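Local coordinates for unknown protein (Galdieria sulphuraria, PDB 2NYI) that is of unknown function but carries tandem ACT domains, a fold that in relatives often binds small regulatory ligands such as amino acids, at residues Ile106-Ala109 / Val110-Leu114; Leu129-Phe133 / Ala134-Leu138. All blocks are in the same frame, centred on the assembly; numbering follows the deposited sequence.

Contact 1. Residues Ile106-Ala109 / Val110-Leu114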
loop_
_atom_site.group_PDB
_atom_site.type_symbol
_atom_site.label_atom_id
_atom_site.label_comp_id
_atom_site.label_asym_id
_atom_site.label_seq_id
_atom_site.Cartn_x
_atom_site.Cartn_y
_atom_site.Cartn_z
ATOM N N ILE A 106 13.565 16.483 -0.062
ATOM C CA ILE A 106 14.124 15.128 0.144
ATOM C C ILE A 106 13.510 14.079 -0.784
ATOM O O ILE A 106 14.219 13.398 -1.525
ATOM C CB ILE A 106 13.935 14.583 1.576
ATOM C CG1 ILE A 106 14.185 15.634 2.633
ATOM C CG2 ILE A 106 14.838 13.368 1.798
ATOM C CD1 ILE A 106 13.604 15.244 3.964
ATOM N N VAL A 107 12.187 13.959 -0.734
ATOM C CA VAL A 107 11.482 12.954 -1.528
ATOM C C VAL A 107 11.802 13.097 -3.022
ATOM O O VAL A 107 12.177 12.116 -3.667
ATOM C CB VAL A 107 9.955 12.991 -1.262
ATOM C CG1 VAL A 107 9.258 11.912 -2.053
ATOM C CG2 VAL A 107 9.669 12.811 0.246
ATOM N N GLU A 108 11.669 14.313 -3.570
ATOM C CA GLU A 108 12.020 14.539 -4.984
ATOM C C GLU A 108 13.470 14.155 -5.251
ATOM O O GLU A 108 13.774 13.526 -6.275
ATOM C CB GLU A 108 11.751 15.997 -5.410
ATOM C CG GLU A 108 11.838 16.241 -6.934
ATOM C CD GLU A 108 13.266 16.382 -7.464
ATOM O OE1 GLU A 108 14.191 16.745 -6.693
ATOM O OE2 GLU A 108 13.459 16.129 -8.665
ATOM N N ALA A 109 14.369 14.538 -4.344
ATOM C CA ALA A 109 15.799 14.262 -4.542
ATOM C C ALA A 109 16.133 12.763 -4.571
ATOM O O ALA A 109 16.897 12.323 -5.426
ATOM C CB ALA A 109 16.646 14.979 -3.489
ATOM N N VAL A 110 15.564 11.995 -3.632
ATOM C CA VAL A 110 15.832 10.555 -3.550
ATOM C C VAL A 110 15.242 9.865 -4.764
ATOM O O VAL A 110 15.930 9.105 -5.449
ATOM C CB VAL A 110 15.273 9.913 -2.252
ATOM C CG1 VAL A 110 15.427 8.390 -2.281
ATOM C CG2 VAL A 110 15.970 10.510 -1.018
ATOM N N THR A 111 13.965 10.135 -5.035
ATOM C CA THR A 111 13.289 9.510 -6.173
ATOM C C THR A 111 13.864 9.936 -7.539
ATOM O O THR A 111 13.809 9.187 -8.496
ATOM C CB THR A 111 11.759 9.710 -6.112
ATOM O OG1 THR A 111 11.445 11.104 -6.161
ATOM C CG2 THR A 111 11.188 9.117 -4.813
ATOM N N ALA A 112 14.444 11.133 -7.633
ATOM C CA ALA A 112 15.123 11.537 -8.882
ATOM C C ALA A 112 16.299 10.620 -9.208
ATOM O O ALA A 112 16.488 10.217 -10.361
ATOM C CB ALA A 112 15.594 13.010 -8.794
ATOM N N VAL A 113 17.089 10.303 -8.181
ATOM C CA VAL A 113 18.195 9.351 -8.299
ATOM C C VAL A 113 17.684 8.004 -8.830
ATOM O O VAL A 113 18.222 7.458 -9.791
ATOM C CB VAL A 113 18.921 9.149 -6.935
ATOM C CG1 VAL A 113 19.888 7.969 -6.996
ATOM C CG2 VAL A 113 19.680 10.405 -6.529
ATOM N N LEU A 114 16.616 7.503 -8.215
ATOM C CA LEU A 114 16.066 6.194 -8.552
ATOM C C LEU A 114 15.535 6.166 -9.995
ATOM O O LEU A 114 15.869 5.260 -10.762
ATOM C CB LEU A 114 14.973 5.809 -7.534
ATOM C CG LEU A 114 15.409 5.584 -6.073
ATOM C CD1 LEU A 114 14.174 5.351 -5.182
ATOM C CD2 LEU A 114 16.408 4.409 -5.957
#
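The carboxylate of Glu108 sits above the methyl of Ala112, which lies well out of the carboxylate plane, under OE2, with Ala112 CB 3.8 Å from that oxygen. The acid reaches forward along the helix to the next turn, its chain bent at chi2 (-80°), and OE2 is hydrogen-bonded to His20 NE2 of the second subunit. The peptide carbonyl of Val107 is approached by two donors: Thr111 N, 3.0 Å from Val107 O and almost in line with the C=O bond, and Thr111 OG1, 2.8 Å from that same oxygen and tilted 32° from the carbonyl plane. All this occurs on helix 106-116, the first helix of the second beta-alpha-beta-beta-alpha-beta unit, whose topology is that of an ACT domain. A valine in place of Thr111 would probably cost Val107 O its hydroxyl donor, leaving the backbone amide bond, and deprive Ser23 of the second subunit of its weak hydrogen bond. Toward the sheet, Ile106 and Val110 lie side by side, Ile106 CG2 4.2 Å from Val110 CG2, and they pack on Phe139 and on Leu96 and Met141, respectively. Beneath this pair, Val110 N donates to Ile106 O at 2.9 Å.

Contact 2. Residues Leu129-Phe133 / Ala134-Leu138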
loop_
_atom_site.group_PDB
_atom_site.type_symbol
_atom_site.label_atom_id
_atom_site.label_comp_id
_atom_site.label_asym_id
_atom_site.label_seq_id
_atom_site.Cartn_x
_atom_site.Cartn_y
_atom_site.Cartn_z
ATOM N N LEU A 129 7.670 13.148 11.687
ATOM C CA LEU A 129 7.417 13.125 13.116
ATOM C C LEU A 129 7.982 14.424 13.708
ATOM O O LEU A 129 9.202 14.572 13.840
ATOM C CB LEU A 129 8.087 11.886 13.727
ATOM C CG LEU A 129 7.772 10.585 12.976
ATOM C CD1 LEU A 129 8.932 9.602 12.983
ATOM C CD2 LEU A 129 6.463 9.934 13.460
ATOM N N PRO A 130 7.105 15.391 14.003
ATOM C CA PRO A 130 7.594 16.630 14.622
ATOM C C PRO A 130 8.207 16.328 15.979
ATOM O O PRO A 130 7.678 15.493 16.715
ATOM C CB PRO A 130 6.324 17.470 14.793
ATOM C CG PRO A 130 5.323 16.877 13.864
ATOM C CD PRO A 130 5.644 15.416 13.794
ATOM N N ALA A 131 9.325 16.990 16.293
ATOM C CA ALA A 131 9.965 16.899 17.609
ATOM C C ALA A 131 9.044 17.474 18.699
ATOM O O ALA A 131 8.093 18.194 18.376
ATOM C CB ALA A 131 11.305 17.644 17.591
ATOM N N PRO A 132 9.312 17.146 19.987
ATOM C CA PRO A 132 8.564 17.749 21.111
ATOM C C PRO A 132 8.737 19.270 21.189
ATOM O O PRO A 132 7.902 19.969 21.777
ATOM C CB PRO A 132 9.200 17.110 22.350
ATOM C CG PRO A 132 9.934 15.918 21.872
ATOM C CD PRO A 132 10.316 16.168 20.454
ATOM N N PHE A 133 9.816 19.772 20.597
ATOM C CA PHE A 133 10.140 21.200 20.621
ATOM C C PHE A 133 9.995 21.792 19.218
ATOM O O PHE A 133 9.932 21.055 18.233
ATOM C CB PHE A 133 11.572 21.401 21.140
ATOM C CG PHE A 133 12.588 20.476 20.519
ATOM C CD1 PHE A 133 13.137 20.753 19.271
ATOM C CD2 PHE A 133 13.001 19.328 21.186
ATOM C CE1 PHE A 133 14.069 19.896 18.687
ATOM C CE2 PHE A 133 13.940 18.461 20.614
ATOM C CZ PHE A 133 14.470 18.743 19.354
ATOM N N ALA A 134 9.977 23.116 19.127
ATOM C CA ALA A 134 9.814 23.807 17.846
ATOM C C ALA A 134 11.012 23.682 16.894
ATOM O O ALA A 134 12.166 23.566 17.323
ATOM C CB ALA A 134 9.494 25.290 18.089
ATOM N N GLY A 135 10.725 23.713 15.594
ATOM C CA GLY A 135 11.766 23.904 14.587
ATOM C C GLY A 135 12.453 22.646 14.088
ATOM O O GLY A 135 13.500 22.725 13.434
ATOM N N PHE A 136 11.882 21.482 14.393
ATOM C CA PHE A 136 12.436 20.231 13.898
ATOM C C PHE A 136 11.364 19.173 13.650
ATOM O O PHE A 136 10.527 18.875 14.513
ATOM C CB PHE A 136 13.563 19.664 14.787
ATOM C CG PHE A 136 14.306 18.510 14.140
ATOM C CD1 PHE A 136 15.523 18.724 13.472
ATOM C CD2 PHE A 136 13.783 17.217 14.185
ATOM C CE1 PHE A 136 16.196 17.675 12.873
ATOM C CE2 PHE A 136 14.458 16.144 13.566
ATOM C CZ PHE A 136 15.665 16.382 12.912
ATOM N N THR A 137 11.407 18.624 12.443
ATOM C CA THR A 137 10.510 17.544 12.053
ATOM C C THR A 137 11.379 16.461 11.444
ATOM O O THR A 137 12.197 16.738 10.555
ATOM C CB THR A 137 9.420 18.024 11.068
ATOM O OG1 THR A 137 8.529 18.918 11.750
ATOM C CG2 THR A 137 8.590 16.846 10.546
ATOM N N LEU A 138 11.252 15.247 11.975
ATOM C CA LEU A 138 12.023 14.112 11.476
ATOM C C LEU A 138 11.288 13.510 10.285
ATOM O O LEU A 138 10.065 13.421 10.290
ATOM C CB LEU A 138 12.235 13.061 12.563
ATOM C CG LEU A 138 13.172 11.896 12.173
ATOM C CD1 LEU A 138 14.640 12.354 12.027
ATOM C CD2 LEU A 138 13.067 10.724 13.153
#
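Phe133 and Phe136 stand side by side at the turn of a beta hairpin, the one that joins strands 120-130 and 137-148 in the second ACT-type sheet. Their contact is made by a ring corner against a methylene: Phe133 CE1 lies 3.9 Å from Phe136 CB. The methyl of Ala131 completes the small apolar cluster, with its CB 3.7 Å above the plane of the Phe133 ring, offset toward the rim, and 4.1 Å from Phe136 CB. At the edge of the same ring, close to its plane, is the carbonyl oxygen of Ala134. Phe133 reaches this position with CG between its backbone N and carbonyl carbon (chi1 46°), which folds the ring back over the turn. Both phenylalanines also touch a crystal neighbour, which may influence their settings.

What positions the cluster is the backbone around it. Ala131 N donates to Phe136 O at 2.9 Å in a nearly straight bond, closing the loop, while Gly135 turns the chain at a positive phi (88°), a conformation that favours glycine. Farther into the strands, Leu129 and Leu138 form an antiparallel hydrogen-bonded pair, Leu129 N to Leu138 O at 2.8 Å and Leu138 N to Leu129 O at 2.9 Å. Their side chains share one face of the sheet, Leu129 CD1 coming within 4.3 Å of Leu138 CD2. The loop around Pro101 and Asp102 lies against this end of the hairpin: Phe136 packs on Pro101, and Thr137 makes a backbone hydrogen bond with Asp102. Pro130 and Thr137, the non-hydrogen-bonded pair between the leucines and the loop, put their side chains on the other face, with Thr137 OG1 4.0 Å from Pro130 CB.

In the fold
Contacts 1 and 2 follow one another along the chain, helix 106-116 followed, after a short connection, by strand 120-130, whose far end turns into the hairpin. Their centres are 22 Å apart, and their nearest atoms come only to about 7 Å, so neither touches the other. Phe139 bridges the gap: it follows Leu138 in the strand leaving contact 2, and Ile106 and Val107 of contact 1 pack on it. The surroundings differ as well. Helix residues 106-114 pack on their own sheet and on helix 152-166, with Val107, Glu108, Thr111 and Ala112 reaching the second subunit, whereas no other chain of the assembly reaches residues 129-138. One domain thus offers both an interface helix and a protruding hairpin.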